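PDB 5COZ: regulatory protein YycH-like domain-containing protein from Eubacterium rectale, which is of unknown function but may be a regulatory protein with a YycH-like domain, probably tethered to the cell envelope as a lipoprotein. Local coordinates for residues A[223-228]-A[260-265]; A[228-231]-A[237-240]; A[232-237]-A[353-358]. All coordinates share one frame; numbering follows the deposited sequence.

Contact 1 of 3, residues A[223-228]-A[260-265]; sequences IPYSRC and PLYDWV
Tyr-225 and Tyr-262 meet in a T-shaped (edge-to-face) pair that accounts for most of the 144 Å² buried here. The edge comes from Tyr-262: its CD2 stands over the centre of the Tyr-225 ring, and the nearest carbon pair, Tyr-225 CE2 to Tyr-262 CD2, is 4.2 Å apart. The two ring planes are inclined at 70° with centroids separated by 5.4 Å, values that fit an edge-on approach and rule out an offset stack. Both side chains use the same first torsion, with CG opposite the carbonyl carbon (chi1 -45° in Tyr-225, -57° in Tyr-262); with both CB atoms directed at the other segment, this carries ring against ring although the closest CA atoms, of Tyr-225 and Leu-261, lie 8.9 Å apart.

A water connects the hydroxyl of Tyr-225 to the backbone of Tyr-262. Water 1 lies 2.7 Å from Tyr-225 OH and donates to Tyr-262 O over 3.0 Å, linking a buried tyrosine to a strand carbonyl. Next to Tyr-225, Ser-226 OG accepts from Cys-228 N, an ST turn that shapes the chain as it leaves strand 223-224. Tyr-315 makes another edge-to-face contact with Tyr-262. The arrangement is an aromatic cluster at the junction of two beta-sheets, joining the chain just after strand 223-224, in the antiparallel sheet, to strand 262-272 of the mixed sheet.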
loop_
_atom_site.group_PDB
_atom_site.type_symbol
_atom_site.label_atom_id
_atom_site.label_comp_id
_atom_site.label_asym_id
_atom_site.label_seq_id
_atom_site.Cartn_x
_atom_site.Cartn_y
_atom_site.Cartn_z
ATOM N N ILE A 223 11.391 7.184 0.419
ATOM C CA ILE A 223 9.998 7.603 0.298
ATOM C C ILE A 223 9.272 6.585 -0.565
ATOM O O ILE A 223 9.738 6.270 -1.673
ATOM C CB ILE A 223 9.942 9.042 -0.277
ATOM C CG1 ILE A 223 10.616 10.006 0.713
ATOM C CG2 ILE A 223 8.476 9.438 -0.554
ATOM C CD1 ILE A 223 10.829 11.432 0.145
ATOM N N PRO A 224 8.137 6.062 -0.078
ATOM C CA PRO A 224 7.437 5.036 -0.853
ATOM C C PRO A 224 6.694 5.597 -2.051
ATOM O O PRO A 224 6.159 6.720 -1.983
ATOM C CB PRO A 224 6.444 4.437 0.157
ATOM C CG PRO A 224 6.092 5.601 1.057
ATOM C CD PRO A 224 7.435 6.371 1.185
ATOM N N TYR A 225 6.576 4.790 -3.109
ATOM C CA TYR A 225 5.664 5.180 -4.175
ATOM C C TYR A 225 4.253 5.221 -3.598
ATOM O O TYR A 225 3.932 4.534 -2.609
ATOM C CB TYR A 225 5.710 4.223 -5.388
ATOM C CG TYR A 225 7.092 3.857 -5.824
ATOM C CD1 TYR A 225 7.945 4.806 -6.369
ATOM C CD2 TYR A 225 7.534 2.537 -5.749
ATOM C CE1 TYR A 225 9.256 4.470 -6.747
ATOM C CE2 TYR A 225 8.822 2.190 -6.126
ATOM C CZ TYR A 225 9.687 3.171 -6.587
ATOM O OH TYR A 225 10.928 2.793 -7.006
ATOM N N SER A 226 3.425 6.027 -4.216
ATOM C CA SER A 226 2.096 6.347 -3.742
ATOM C C SER A 226 1.242 5.128 -3.367
ATOM O O SER A 226 1.160 4.144 -4.128
ATOM C CB SER A 226 1.393 7.169 -4.816
ATOM O OG SER A 226 0.009 7.314 -4.555
ATOM N N ARG A 227 0.598 5.238 -2.198
ATOM C CA ARG A 227 -0.351 4.262 -1.665
ATOM C C ARG A 227 -1.789 4.711 -1.927
ATOM O O ARG A 227 -2.720 4.139 -1.380
ATOM C CB ARG A 227 -0.109 4.053 -0.174
ATOM C CG ARG A 227 1.228 3.340 0.072
ATOM C CD ARG A 227 1.799 3.690 1.429
ATOM N NE ARG A 227 0.995 3.257 2.572
ATOM C CZ ARG A 227 0.477 4.080 3.492
ATOM N NH1 ARG A 227 0.503 5.393 3.309
ATOM N NH2 ARG A 227 -0.101 3.590 4.584
ATOM N N CYS A 228 -1.969 5.712 -2.799
ATOM C CA CYS A 228 -3.273 6.187 -3.174
ATOM C C CYS A 228 -4.010 5.154 -4.020
ATOM O O CYS A 228 -3.416 4.504 -4.881
ATOM C CB CYS A 228 -3.155 7.493 -3.961
ATOM S SG CYS A 228 -2.682 8.902 -2.957
ATOM N N PRO A 260 3.570 -2.818 -9.338
ATOM C CA PRO A 260 4.478 -2.214 -10.330
ATOM C C PRO A 260 5.678 -1.575 -9.677
ATOM O O PRO A 260 5.569 -0.909 -8.628
ATOM C CB PRO A 260 3.606 -1.145 -11.006
ATOM C CG PRO A 260 2.183 -1.653 -10.800
ATOM C CD PRO A 260 2.219 -2.222 -9.413
ATOM N N LEU A 261 6.863 -1.780 -10.308
ATOM C CA LEU A 261 8.118 -1.246 -9.809
ATOM C C LEU A 261 8.722 -0.360 -10.854
ATOM O O LEU A 261 8.333 -0.415 -12.026
ATOM C CB LEU A 261 9.118 -2.325 -9.373
ATOM C CG LEU A 261 8.657 -3.270 -8.251
ATOM C CD1 LEU A 261 9.733 -4.340 -7.990
ATOM C CD2 LEU A 261 8.329 -2.484 -6.950
ATOM N N TYR A 262 9.625 0.526 -10.404
ATOM C CA TYR A 262 10.180 1.582 -11.236
ATOM C C TYR A 262 11.658 1.716 -11.027
ATOM O O TYR A 262 12.160 1.440 -9.932
ATOM C CB TYR A 262 9.483 2.918 -10.907
ATOM C CG TYR A 262 7.983 2.827 -11.079
ATOM C CD1 TYR A 262 7.393 3.001 -12.327
ATOM C CD2 TYR A 262 7.154 2.473 -10.009
ATOM C CE1 TYR A 262 6.019 2.835 -12.512
ATOM C CE2 TYR A 262 5.790 2.250 -10.197
ATOM C CZ TYR A 262 5.220 2.467 -11.443
ATOM O OH TYR A 262 3.862 2.322 -11.661
ATOM N N ASP A 263 12.372 2.117 -12.085
ATOM C CA ASP A 263 13.822 2.315 -12.048
ATOM C C ASP A 263 14.115 3.809 -12.222
ATOM O O ASP A 263 13.722 4.406 -13.216
ATOM C CB ASP A 263 14.525 1.487 -13.150
ATOM C CG ASP A 263 16.039 1.438 -13.024
ATOM O OD1 ASP A 263 16.520 1.331 -11.912
ATOM O OD2 ASP A 263 16.733 1.554 -14.060
ATOM N N TRP A 264 14.814 4.401 -11.251
ATOM C CA TRP A 264 15.168 5.828 -11.313
ATOM C C TRP A 264 16.098 6.109 -12.500
ATOM O O TRP A 264 17.185 5.507 -12.608
ATOM C CB TRP A 264 15.854 6.231 -10.017
ATOM C CG TRP A 264 16.116 7.707 -9.897
ATOM C CD1 TRP A 264 17.224 8.383 -10.334
ATOM C CD2 TRP A 264 15.296 8.666 -9.231
ATOM N NE1 TRP A 264 17.130 9.717 -9.998
ATOM C CE2 TRP A 264 15.960 9.916 -9.308
ATOM C CE3 TRP A 264 14.069 8.594 -8.551
ATOM C CZ2 TRP A 264 15.427 11.079 -8.732
ATOM C CZ3 TRP A 264 13.548 9.751 -7.968
ATOM C CH2 TRP A 264 14.231 10.968 -8.056
ATOM N N VAL A 265 15.736 7.091 -13.340
ATOM C CA VAL A 265 16.579 7.411 -14.484
ATOM C C VAL A 265 17.388 8.689 -14.213
ATOM O O VAL A 265 18.606 8.731 -14.477
ATOM C CB VAL A 265 15.700 7.569 -15.758
ATOM C CG1 VAL A 265 16.495 8.125 -16.962
ATOM C CG2 VAL A 265 15.066 6.219 -16.107
HETATM O O HOH W 1 11.248 0.126 -7.421
#

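Contact 2 of 3, residues A[228-231]-A[237-240]; sequences CPEN and YANQ
Chi1 of Asn-239 is 61°, which sets CG between the backbone N and the carbonyl carbon, and chi2 of -68° turns the amide so that both of its ends meet the backbone of 229-231. Glu-230 is instead extended, CG opposite its own N, and its chain runs out past Asn-239 O, with CB 3.3 Å from that oxygen.

Asn-239 OD1 accepts from Asn-231 N at 2.8 Å, an almost straight bond (174° at the hydrogen) whose donor is tilted only modestly from the carbonyl plane. At the other end Asn-239 ND2 donates to Pro-229 O over 3.1 Å; here the nitrogen sits well above the plane of the Pro-229 carbonyl. Water 2 accepts from the same ND2 at 2.9 Å and lies close to Cys-228 O and Gln-240 O. Water 3 donates to Glu-230 OE1 and Asn-239 O, a second link between the segments, at the exposed Glu-230. Thr-235 OG1 is a further partner of Asn-239 OD1, and CB of Asn-239 packs over one face of the Tyr-237 ring.

An alanine in place of Asn-239 would probably leave Asn-231 N and Pro-229 O without these partners and let the two ends of the loop drift apart. A single buried amide thus satisfies a backbone donor and a backbone acceptor at once, its rotation fixed by bonds at both ends, and clamps the chain at Asn-231, the N-cap of helix 232-235, to the chain after the helix.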
loop_
_atom_site.group_PDB
_atom_site.type_symbol
_atom_site.label_atom_id
_atom_site.label_comp_id
_atom_site.label_asym_id
_atom_site.label_seq_id
_atom_site.Cartn_x
_atom_site.Cartn_y
_atom_site.Cartn_z
ATOM N N CYS A 228 -1.969 5.712 -2.799
ATOM C CA CYS A 228 -3.273 6.187 -3.174
ATOM C C CYS A 228 -4.010 5.154 -4.020
ATOM O O CYS A 228 -3.416 4.504 -4.881
ATOM C CB CYS A 228 -3.155 7.493 -3.961
ATOM S SG CYS A 228 -2.682 8.902 -2.957
ATOM N N PRO A 229 -5.334 5.161 -3.926
ATOM C CA PRO A 229 -6.150 4.397 -4.891
ATOM C C PRO A 229 -5.937 4.882 -6.333
ATOM O O PRO A 229 -5.448 5.996 -6.576
ATOM C CB PRO A 229 -7.586 4.774 -4.483
ATOM C CG PRO A 229 -7.480 5.069 -3.007
ATOM C CD PRO A 229 -6.163 5.828 -2.905
ATOM N N GLU A 230 -6.386 4.051 -7.292
ATOM C CA GLU A 230 -6.353 4.424 -8.705
ATOM C C GLU A 230 -7.035 5.786 -8.902
ATOM O O GLU A 230 -8.171 6.002 -8.438
ATOM C CB GLU A 230 -7.066 3.348 -9.538
ATOM C CG GLU A 230 -7.042 3.649 -11.027
ATOM C CD GLU A 230 -7.776 2.630 -11.884
ATOM O OE1 GLU A 230 -7.890 1.462 -11.455
ATOM O OE2 GLU A 230 -8.190 2.988 -13.007
ATOM N N ASN A 231 -6.381 6.675 -9.646
ATOM C CA ASN A 231 -6.917 7.993 -9.967
ATOM C C ASN A 231 -6.265 8.405 -11.273
ATOM O O ASN A 231 -5.297 9.170 -11.322
ATOM C CB ASN A 231 -6.647 9.009 -8.845
ATOM C CG ASN A 231 -7.296 10.359 -9.089
ATOM O OD1 ASN A 231 -7.781 10.666 -10.185
ATOM N ND2 ASN A 231 -7.173 11.259 -8.122
ATOM N N TYR A 237 -2.504 7.369 -15.704
ATOM C CA TYR A 237 -2.524 5.947 -16.045
ATOM C C TYR A 237 -3.286 5.200 -14.958
ATOM O O TYR A 237 -3.744 5.840 -13.986
ATOM C CB TYR A 237 -1.082 5.409 -16.201
ATOM C CG TYR A 237 -0.314 5.241 -14.898
ATOM C CD1 TYR A 237 0.158 6.347 -14.195
ATOM C CD2 TYR A 237 -0.040 3.975 -14.386
ATOM C CE1 TYR A 237 0.842 6.201 -12.989
ATOM C CE2 TYR A 237 0.670 3.815 -13.190
ATOM C CZ TYR A 237 1.102 4.931 -12.497
ATOM O OH TYR A 237 1.765 4.794 -11.302
ATOM N N ALA A 238 -3.521 3.884 -15.148
ATOM C CA ALA A 238 -4.227 3.095 -14.149
ATOM C C ALA A 238 -3.272 2.765 -13.005
ATOM O O ALA A 238 -2.737 1.649 -12.919
ATOM C CB ALA A 238 -4.800 1.830 -14.785
ATOM N N ASN A 239 -3.011 3.769 -12.137
ATOM C CA ASN A 239 -2.097 3.570 -11.010
ATOM C C ASN A 239 -2.764 2.666 -9.980
ATOM O O ASN A 239 -3.982 2.424 -10.019
ATOM C CB ASN A 239 -1.703 4.915 -10.382
ATOM C CG ASN A 239 -2.895 5.664 -9.835
ATOM O OD1 ASN A 239 -3.760 6.134 -10.602
ATOM N ND2 ASN A 239 -3.029 5.701 -8.517
ATOM N N GLN A 240 -1.952 2.102 -9.110
ATOM C CA GLN A 240 -2.490 1.264 -8.051
ATOM C C GLN A 240 -1.708 1.484 -6.794
ATOM O O GLN A 240 -0.611 2.056 -6.822
ATOM C CB GLN A 240 -2.486 -0.214 -8.435
ATOM C CG GLN A 240 -1.115 -0.774 -8.575
ATOM C CD GLN A 240 -1.167 -2.068 -9.345
ATOM O OE1 GLN A 240 -1.214 -2.073 -10.584
ATOM N NE2 GLN A 240 -1.117 -3.186 -8.625
HETATM O O HOH W 2 -1.188 4.902 -6.385
HETATM O O HOH W 3 -5.389 0.236 -10.918
#

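Contact 3 of 3, residues A[232-237]-A[353-358]; sequences EALTGY and EEYRIQ
Apolar packing carries this contact, and Leu-234 makes all the close contacts from its side. Its CD1 methyl makes a CH-pi contact with Tyr-355, 4.0 Å from the ring centroid and 24° off the normal, so it lies over a face but shifted toward the CG end of the ring. The shortest approach, Leu-234 CD1 to Tyr-355 CG at 3.6 Å, agrees with that offset, and CB of Tyr-355 follows at 3.8 Å from the same CD1. The other branch, Leu-234 CD2, also touches Tyr-355 but in addition meets Ile-357 CD1 at 4.0 Å. Leucine CG is trans to its backbone nitrogen (chi1 179°), which directs the fork toward the tail, both methyls against Tyr-355 and CD2 also reaching Ile-357.

Polar bonds act within segment 232-237. Gly-236 N bonds to Glu-232 O at 2.9 Å, and Thr-235 OG1 accepts from Tyr-237 N in an ST turn; Gly-236, with positive phi (89°), is where the chain leaves the helix.

Met-306 and Phe-308 of strand 295-311 also touch Leu-234, while Tyr-355 lies against Val-346. The arrangement is a small surface hydrophobic patch, in which the C-terminal tail packs against the short helix 232-235 beside the mixed sheet.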
loop_
_atom_site.group_PDB
_atom_site.type_symbol
_atom_site.label_atom_id
_atom_site.label_comp_id
_atom_site.label_asym_id
_atom_site.label_seq_id
_atom_site.Cartn_x
_atom_site.Cartn_y
_atom_site.Cartn_z
ATOM N N GLU A 232 -6.787 7.817 -12.348
ATOM C CA GLU A 232 -6.185 7.985 -13.655
ATOM C C GLU A 232 -6.241 9.453 -14.129
ATOM O O GLU A 232 -5.369 9.871 -14.896
ATOM C CB GLU A 232 -6.881 7.025 -14.640
ATOM C CG GLU A 232 -6.224 6.977 -16.008
ATOM C CD GLU A 232 -6.546 5.724 -16.795
ATOM O OE1 GLU A 232 -7.444 4.952 -16.390
ATOM O OE2 GLU A 232 -5.850 5.497 -17.806
ATOM N N ALA A 233 -7.229 10.252 -13.655
ATOM C CA ALA A 233 -7.259 11.655 -14.076
ATOM C C ALA A 233 -6.040 12.410 -13.536
ATOM O O ALA A 233 -5.508 13.288 -14.218
ATOM C CB ALA A 233 -8.532 12.330 -13.579
ATOM N N LEU A 234 -5.610 12.046 -12.326
ATOM C CA LEU A 234 -4.484 12.741 -11.718
ATOM C C LEU A 234 -3.139 12.197 -12.201
ATOM O O LEU A 234 -2.249 12.978 -12.519
ATOM C CB LEU A 234 -4.594 12.565 -10.207
ATOM C CG LEU A 234 -3.492 13.209 -9.335
ATOM C CD1 LEU A 234 -3.304 14.704 -9.657
ATOM C CD2 LEU A 234 -3.790 12.979 -7.890
ATOM N N THR A 235 -3.005 10.861 -12.268
ATOM C CA THR A 235 -1.687 10.261 -12.589
ATOM C C THR A 235 -1.446 10.038 -14.068
ATOM O O THR A 235 -0.296 9.835 -14.467
ATOM C CB THR A 235 -1.539 8.908 -11.887
ATOM O OG1 THR A 235 -2.484 8.006 -12.496
ATOM C CG2 THR A 235 -1.806 8.986 -10.367
ATOM N N GLY A 236 -2.521 9.995 -14.848
ATOM C CA GLY A 236 -2.382 9.769 -16.278
ATOM C C GLY A 236 -2.401 8.302 -16.673
ATOM O O GLY A 236 -2.275 8.000 -17.851
ATOM N N TYR A 237 -2.504 7.369 -15.704
ATOM C CA TYR A 237 -2.524 5.947 -16.045
ATOM C C TYR A 237 -3.286 5.200 -14.958
ATOM O O TYR A 237 -3.744 5.840 -13.986
ATOM C CB TYR A 237 -1.082 5.409 -16.201
ATOM C CG TYR A 237 -0.314 5.241 -14.898
ATOM C CD1 TYR A 237 0.158 6.347 -14.195
ATOM C CD2 TYR A 237 -0.040 3.975 -14.386
ATOM C CE1 TYR A 237 0.842 6.201 -12.989
ATOM C CE2 TYR A 237 0.670 3.815 -13.190
ATOM C CZ TYR A 237 1.102 4.931 -12.497
ATOM O OH TYR A 237 1.765 4.794 -11.302
ATOM N N GLU A 353 -0.166 22.834 -3.590
ATOM C CA GLU A 353 -1.310 22.773 -4.528
ATOM C C GLU A 353 -2.155 21.555 -4.173
ATOM O O GLU A 353 -1.631 20.443 -4.131
ATOM C CB GLU A 353 -0.812 22.625 -5.966
ATOM C CG GLU A 353 -1.955 22.407 -6.963
ATOM C CD GLU A 353 -1.548 22.243 -8.416
ATOM O OE1 GLU A 353 -0.336 22.332 -8.729
ATOM O OE2 GLU A 353 -2.459 21.998 -9.245
ATOM N N GLU A 354 -3.456 21.763 -3.989
ATOM C CA GLU A 354 -4.379 20.673 -3.733
ATOM C C GLU A 354 -4.890 20.117 -5.049
ATOM O O GLU A 354 -5.410 20.870 -5.886
ATOM C CB GLU A 354 -5.552 21.161 -2.889
ATOM C CG GLU A 354 -6.361 19.961 -2.446
ATOM C CD GLU A 354 -7.591 20.245 -1.621
ATOM O OE1 GLU A 354 -8.137 21.371 -1.708
ATOM O OE2 GLU A 354 -8.043 19.303 -0.933
ATOM N N TYR A 355 -4.760 18.811 -5.232
ATOM C CA TYR A 355 -5.253 18.158 -6.445
ATOM C C TYR A 355 -6.712 17.823 -6.311
ATOM O O TYR A 355 -7.202 17.538 -5.224
ATOM C CB TYR A 355 -4.443 16.906 -6.736
ATOM C CG TYR A 355 -2.991 17.197 -7.020
ATOM C CD1 TYR A 355 -2.619 18.248 -7.863
ATOM C CD2 TYR A 355 -1.981 16.425 -6.454
ATOM C CE1 TYR A 355 -1.278 18.508 -8.137
ATOM C CE2 TYR A 355 -0.645 16.659 -6.741
ATOM C CZ TYR A 355 -0.298 17.690 -7.600
ATOM O OH TYR A 355 1.011 17.923 -7.884
ATOM N N ARG A 356 -7.412 17.837 -7.440
ATOM C CA ARG A 356 -8.835 17.508 -7.513
ATOM C C ARG A 356 -9.005 16.002 -7.359
ATOM O O ARG A 356 -8.372 15.248 -8.108
ATOM C CB ARG A 356 -9.373 18.007 -8.875
ATOM C CG ARG A 356 -10.688 17.401 -9.352
ATOM C CD ARG A 356 -11.090 17.955 -10.707
ATOM N NE ARG A 356 -10.482 17.240 -11.840
ATOM C CZ ARG A 356 -9.621 17.778 -12.703
ATOM N NH1 ARG A 356 -9.221 19.037 -12.556
ATOM N NH2 ARG A 356 -9.148 17.059 -13.718
ATOM N N ILE A 357 -9.742 15.558 -6.312
ATOM C CA ILE A 357 -10.017 14.126 -6.125
ATOM C C ILE A 357 -11.526 13.977 -6.262
ATOM O O ILE A 357 -12.266 14.436 -5.386
ATOM C CB ILE A 357 -9.495 13.496 -4.786
ATOM C CG1 ILE A 357 -8.021 13.875 -4.455
ATOM C CG2 ILE A 357 -9.711 11.958 -4.791
ATOM C CD1 ILE A 357 -6.931 13.440 -5.457
ATOM N N GLN A 358 -11.975 13.368 -7.367
ATOM C CA GLN A 358 -13.402 13.148 -7.664
ATOM C C GLN A 358 -13.824 11.702 -7.369
ATOM O O GLN A 358 -12.974 10.789 -7.498
ATOM C CB GLN A 358 -13.725 13.471 -9.138
ATOM C CG GLN A 358 -13.110 14.757 -9.647
ATOM C CD GLN A 358 -13.807 15.329 -10.853
ATOM O OE1 GLN A 358 -14.385 16.407 -10.768
ATOM N NE2 GLN A 358 -13.727 14.658 -12.006
ATOM O OXT GLN A 358 -15.021 11.480 -7.081
#

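Following the chain, contact 1 begins on strand 223-224 and the turn after it, and contact 2 takes up the same chain at Cys-228, which they share. Contact 2 closes the smallest loop, around helix 232-235, and nests within the longer loop that contact 1 closes on strand 262-272. Contact 3 starts on that helix and closes on the C-terminal tail, so it crosses contact 1. Tyr-237, common to contacts 2 and 3, brings its OH to 3.3 Å from Tyr-262 OH, a probable hydrogen bond to contact 1. Asn-231 packs on Ile-357, joining contacts 2 and 3. Together they tie the antiparallel sheet, the mixed sheet and the C terminus.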